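Local structure of lysozyme C (5XUW) at residues F3-K11 against S121-L129. The protein hydrolyses the beta-1,4 linkages between N-acetylmuramic acid and N-acetyl-D-glucosamine in bacterial peptidoglycan and binds one calcium ion. Sequence-based numbering, arbitrary orientation.
Sequences FSKCELAHK and SEYLASCNL
Cys6 and Cys127 mark the closest approach of the two backbones, with their CA atoms 5.0 Å apart. Cys6 lies in the first turn of helix 5-14. Ser4 caps that helix, and with Glu7 it forms a capping box. Cys127 ends a short 3-10 segment, 125-127, which shares Ala125 with a type I beta turn that starts at Glu122. The two cysteines form a disulfide with a chi3 of -77°. Ser126 OG lies 3.3 Å from Cys6 SG.

The Lys5 side chain crosses the Tyr123 ring. Its chain leaves anti to the backbone N (chi1 175°) and bends at chi3. Lys5 CD then rests on one face of the Tyr123 ring, 3.5 Å from Tyr123 CZ, as a CH-pi contact. The bend carries Lys5 NZ to the backbone O of Tyr123, a 2.9 Å hydrogen bond in the carbonyl plane. NZ also makes an off-centre cation-pi contact with the ring. The Tyr123 hydroxyl is hydrogen-bonded to Glu33 of helix 25-36. Leu124 packs on the same lysine side chain, CD2 against Lys5 CG, and Leu124 CD1 lies 4.1 Å from Ala9 CB. One helical turn on from Cys6, His10 NE2 donates to Cys127 O at 3.0 Å. This O lies near the imidazole plane.

The disulfide ties the C-terminal segment to the N-terminal helix of the C-type lysozyme fold. Two hydrogen bonds to backbone carbonyls, of Tyr123 and of Cys127 itself, add non-covalent ties to the same helix.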
ATOM      1  N   PHE A   3      -3.856  -8.736   8.155  1.00 15.21           N
ATOM      2  CA  PHE A   3      -2.558  -9.413   8.196  1.00 14.79           C
ATOM      3  C   PHE A   3      -1.874  -9.208   9.541  1.00 14.50           C
ATOM      4  O   PHE A   3      -2.046  -8.175  10.157  1.00 14.52           O
ATOM      5  CB  PHE A   3      -1.609  -8.849   7.131  1.00 14.21           C
ATOM      6  CG  PHE A   3      -1.899  -9.294   5.740  1.00 14.23           C
ATOM      7  CD1 PHE A   3      -2.841  -8.634   4.963  1.00 14.25           C
ATOM      8  CD2 PHE A   3      -1.193 -10.357   5.178  1.00 14.24           C
ATOM      9  CE1 PHE A   3      -3.092  -9.046   3.658  1.00 14.68           C
ATOM     10  CE2 PHE A   3      -1.432 -10.765   3.878  1.00 14.38           C
ATOM     11  CZ  PHE A   3      -2.384 -10.114   3.115  1.00 14.61           C
ATOM     12  N   SER A   4      -1.089 -10.186   9.981  1.00 14.17           N
ATOM     13  CA  SER A   4      -0.061  -9.922  10.984  1.00 14.61           C
ATOM     14  C   SER A   4       1.094  -9.287  10.231  1.00 14.42           C
ATOM     15  O   SER A   4       1.254  -9.508   9.030  1.00 14.17           O
ATOM     16  CB  SER A   4       0.423 -11.190  11.688  1.00 15.03           C
ATOM     17  OG  SER A   4       1.249 -11.984  10.852  1.00 15.49           O
ATOM     18  N   LYS A   5       1.912  -8.522  10.940  1.00 14.86           N
ATOM     19  CA  LYS A   5       3.085  -7.917  10.317  1.00 15.40           C
ATOM     20  C   LYS A   5       3.929  -8.944   9.566  1.00 15.49           C
ATOM     21  O   LYS A   5       4.288  -8.731   8.417  1.00 14.80           O
ATOM     22  CB  LYS A   5       3.935  -7.208  11.370  1.00 16.23           C
ATOM     23  CG  LYS A   5       5.245  -6.661  10.830  1.00 16.83           C
ATOM     24  CD  LYS A   5       5.829  -5.590  11.733  1.00 18.05           C
ATOM     25  CE  LYS A   5       6.305  -6.142  13.054  1.00 18.76           C
ATOM     26  NZ  LYS A   5       6.877  -5.049  13.894  1.00 18.70           N
ATOM     27  N   CYS A   6       4.241 -10.065  10.212  1.00 16.36           N
ATOM     28  CA  CYS A   6       5.106 -11.072   9.582  1.00 17.43           C
ATOM     29  C   CYS A   6       4.449 -11.833   8.430  1.00 16.18           C
ATOM     30  O   CYS A   6       5.119 -12.181   7.450  1.00 15.20           O
ATOM     31  CB  CYS A   6       5.657 -12.038  10.626  1.00 18.96           C
ATOM     32  SG  CYS A   6       6.838 -11.226  11.723  1.00 21.00           S
ATOM     33  N   GLU A   7       3.147 -12.089   8.546  1.00 15.35           N
ATOM     34  CA  GLU A   7       2.388 -12.644   7.438  1.00 15.66           C
ATOM     35  C   GLU A   7       2.510 -11.757   6.200  1.00 14.85           C
ATOM     36  O   GLU A   7       2.768 -12.252   5.093  1.00 14.84           O
ATOM     37  CB  GLU A   7       0.918 -12.768   7.813  1.00 16.80           C
ATOM     38  CG  GLU A   7       0.072 -13.470   6.768  1.00 18.32           C
ATOM     39  CD  GLU A   7      -1.397 -13.474   7.134  1.00 19.89           C
ATOM     40  OE1 GLU A   7      -1.776 -12.830   8.140  1.00 21.58           O
ATOM     41  OE2 GLU A   7      -2.158 -14.121   6.394  1.00 21.90           O
ATOM     42  N   LEU A   8       2.314 -10.454   6.390  1.00 14.64           N
ATOM     43  CA  LEU A   8       2.410  -9.520   5.267  1.00 14.03           C
ATOM     44  C   LEU A   8       3.821  -9.493   4.696  1.00 13.72           C
ATOM     45  O   LEU A   8       3.996  -9.541   3.483  1.00 13.83           O
ATOM     46  CB  LEU A   8       1.947  -8.114   5.657  1.00 14.04           C
ATOM     47  CG  LEU A   8       1.931  -7.101   4.503  1.00 14.12           C
ATOM     48  CD1 LEU A   8       1.037  -7.567   3.357  1.00 14.34           C
ATOM     49  CD2 LEU A   8       1.504  -5.719   4.988  1.00 14.33           C
ATOM     50  N   ALA A   9       4.823  -9.456   5.572  1.00 13.87           N
ATOM     51  CA  ALA A   9       6.230  -9.442   5.133  1.00 13.90           C
ATOM     52  C   ALA A   9       6.552 -10.620   4.202  1.00 14.24           C
ATOM     53  O   ALA A   9       7.139 -10.456   3.132  1.00 14.00           O
ATOM     54  CB  ALA A   9       7.147  -9.456   6.338  1.00 13.80           C
ATOM     55  N   HIS A  10       6.109 -11.809   4.587  1.00 15.26           N
ATOM     56  CA  HIS A  10       6.358 -13.001   3.775  1.00 16.33           C
ATOM     57  C   HIS A  10       5.582 -13.034   2.455  1.00 16.18           C
ATOM     58  O   HIS A  10       6.127 -13.450   1.433  1.00 15.74           O
ATOM     59  CB  HIS A  10       6.155 -14.258   4.614  1.00 17.67           C
ATOM     60  CG  HIS A  10       7.320 -14.525   5.502  1.00 19.92           C
ATOM     61  ND1 HIS A  10       8.440 -15.190   5.058  1.00 21.30           N
ATOM     62  CD2 HIS A  10       7.597 -14.117   6.760  1.00 20.45           C
ATOM     63  CE1 HIS A  10       9.333 -15.233   6.026  1.00 22.03           C
ATOM     64  NE2 HIS A  10       8.846 -14.591   7.074  1.00 21.58           N
ATOM     65  N   LYS A  11       4.336 -12.573   2.478  1.00 16.06           N
ATOM     66  CA  LYS A  11       3.543 -12.405   1.259  1.00 16.42           C
ATOM     67  C   LYS A  11       4.231 -11.436   0.285  1.00 16.17           C
ATOM     68  O   LYS A  11       4.446 -11.759  -0.882  1.00 15.99           O
ATOM     69  CB  LYS A  11       2.147 -11.905   1.626  1.00 17.41           C
ATOM     70  CG  LYS A  11       1.216 -11.602   0.460  1.00 18.02           C
ATOM     71  CD  LYS A  11       1.043 -12.771  -0.491  1.00 18.83           C
ATOM     72  CE  LYS A  11       0.012 -12.440  -1.563  1.00 19.87           C
ATOM     73  NZ  LYS A  11      -0.146 -13.531  -2.565  1.00 20.38           N
ATOM     74  N   SER A 121      15.551  -1.391  11.095  1.00 16.03           N
ATOM     75  CA  SER A 121      16.429  -2.560  11.130  1.00 17.10           C
ATOM     76  C   SER A 121      15.882  -3.724  11.955  1.00 17.54           C
ATOM     77  O   SER A 121      16.165  -4.875  11.630  1.00 18.24           O
ATOM     78  CB  SER A 121      17.819  -2.188  11.665  1.00 16.91           C
ATOM     79  OG  SER A 121      17.726  -1.615  12.953  1.00 17.96           O
ATOM     80  N   GLU A 122      15.123  -3.421  13.009  1.00 17.94           N
ATOM     81  CA  GLU A 122      14.508  -4.451  13.860  1.00 19.23           C
ATOM     82  C   GLU A 122      13.001  -4.629  13.605  1.00 17.77           C
ATOM     83  O   GLU A 122      12.362  -5.457  14.258  1.00 17.01           O
ATOM     84  CB  GLU A 122      14.714  -4.110  15.335  1.00 22.17           C
ATOM     85  CG  GLU A 122      16.162  -3.855  15.733  1.00 26.46           C
ATOM     86  CD  GLU A 122      16.322  -3.461  17.196  1.00 30.20           C
ATOM     87  OE1 GLU A 122      15.304  -3.235  17.894  1.00 34.61           O
ATOM     88  OE2 GLU A 122      17.482  -3.366  17.655  1.00 33.67           O
ATOM     89  N   TYR A 123      12.444  -3.878  12.655  1.00 16.21           N
ATOM     90  CA  TYR A 123      10.992  -3.840  12.430  1.00 15.75           C
ATOM     91  C   TYR A 123      10.436  -5.214  12.030  1.00 15.88           C
ATOM     92  O   TYR A 123       9.351  -5.600  12.474  1.00 16.55           O
ATOM     93  CB  TYR A 123      10.652  -2.752  11.392  1.00 15.40           C
ATOM     94  CG  TYR A 123       9.169  -2.612  11.054  1.00 14.84           C
ATOM     95  CD1 TYR A 123       8.259  -2.090  11.977  1.00 15.14           C
ATOM     96  CD2 TYR A 123       8.689  -2.986   9.801  1.00 14.63           C
ATOM     97  CE1 TYR A 123       6.902  -1.968  11.666  1.00 15.32           C
ATOM     98  CE2 TYR A 123       7.344  -2.863   9.476  1.00 15.24           C
ATOM     99  CZ  TYR A 123       6.448  -2.359  10.404  1.00 15.47           C
ATOM    100  OH  TYR A 123       5.109  -2.252  10.067  1.00 15.03           O
ATOM    101  N   LEU A 124      11.184  -5.956  11.218  1.00 15.57           N
ATOM    102  CA  LEU A 124      10.798  -7.315  10.823  1.00 16.02           C
ATOM    103  C   LEU A 124      11.632  -8.389  11.530  1.00 16.51           C
ATOM    104  O   LEU A 124      11.726  -9.520  11.044  1.00 17.20           O
ATOM    105  CB  LEU A 124      10.893  -7.478   9.306  1.00 16.09           C
ATOM    106  CG  LEU A 124      10.038  -6.517   8.470  1.00 16.20           C
ATOM    107  CD1 LEU A 124      10.214  -6.834   6.990  1.00 16.74           C
ATOM    108  CD2 LEU A 124       8.571  -6.560   8.889  1.00 16.17           C
ATOM    109  N   ALA A 125      12.172  -8.067  12.704  1.00 17.91           N
ATOM    110  CA  ALA A 125      13.064  -8.987  13.417  1.00 18.55           C
ATOM    111  C   ALA A 125      12.350 -10.286  13.792  1.00 19.27           C
ATOM    112  O   ALA A 125      12.932 -11.354  13.705  1.00 19.83           O
ATOM    113  CB  ALA A 125      13.668  -8.319  14.647  1.00 19.21           C
ATOM    114  N   SER A 126      11.077 -10.195  14.159  1.00 19.91           N
ATOM    115  CA  SER A 126      10.294 -11.387  14.487  1.00 20.60           C
ATOM    116  C   SER A 126       9.947 -12.264  13.272  1.00 21.06           C
ATOM    117  O   SER A 126       9.546 -13.413  13.445  1.00 20.35           O
ATOM    118  CB  SER A 126       9.032 -10.987  15.254  1.00 21.31           C
ATOM    119  OG  SER A 126       8.216 -10.102  14.499  1.00 24.12           O
ATOM    120  N   CYS A 127      10.102 -11.742  12.053  1.00 20.54           N
ATOM    121  CA  CYS A 127       9.771 -12.483  10.834  1.00 22.33           C
ATOM    122  C   CYS A 127      10.942 -13.279  10.230  1.00 24.61           C
ATOM    123  O   CYS A 127      10.748 -13.963   9.243  1.00 24.01           O
ATOM    124  CB  CYS A 127       9.221 -11.515   9.778  1.00 21.69           C
ATOM    125  SG  CYS A 127       8.119 -10.246  10.440  1.00 21.89           S
ATOM    126  N   ASN A 128      12.146 -13.207  10.791  1.00 29.57           N
ATOM    127  CA  ASN A 128      13.265 -13.963  10.194  1.00 36.16           C
ATOM    128  C   ASN A 128      14.397 -14.336  11.154  1.00 42.46           C
ATOM    129  O   ASN A 128      14.612 -13.673  12.171  1.00 48.36           O
ATOM    130  CB  ASN A 128      13.792 -13.243   8.934  1.00 36.80           C
ATOM    131  CG  ASN A 128      13.688 -11.730   9.029  1.00 38.59           C
ATOM    132  OD1 ASN A 128      13.887 -11.146  10.096  1.00 41.36           O
ATOM    133  ND2 ASN A 128      13.379 -11.086   7.911  1.00 40.01           N
ATOM    134  N   LEU A 129      15.105 -15.413  10.813  1.00 47.41           N
ATOM    135  CA  LEU A 129      16.146 -15.985  11.669  1.00 52.36           C
ATOM    136  C   LEU A 129      17.438 -15.163  11.610  1.00 54.57           C
ATOM    137  O   LEU A 129      18.393 -15.518  10.914  1.00 57.68           O
ATOM    138  CB  LEU A 129      16.420 -17.441  11.270  1.00 53.36           C
TER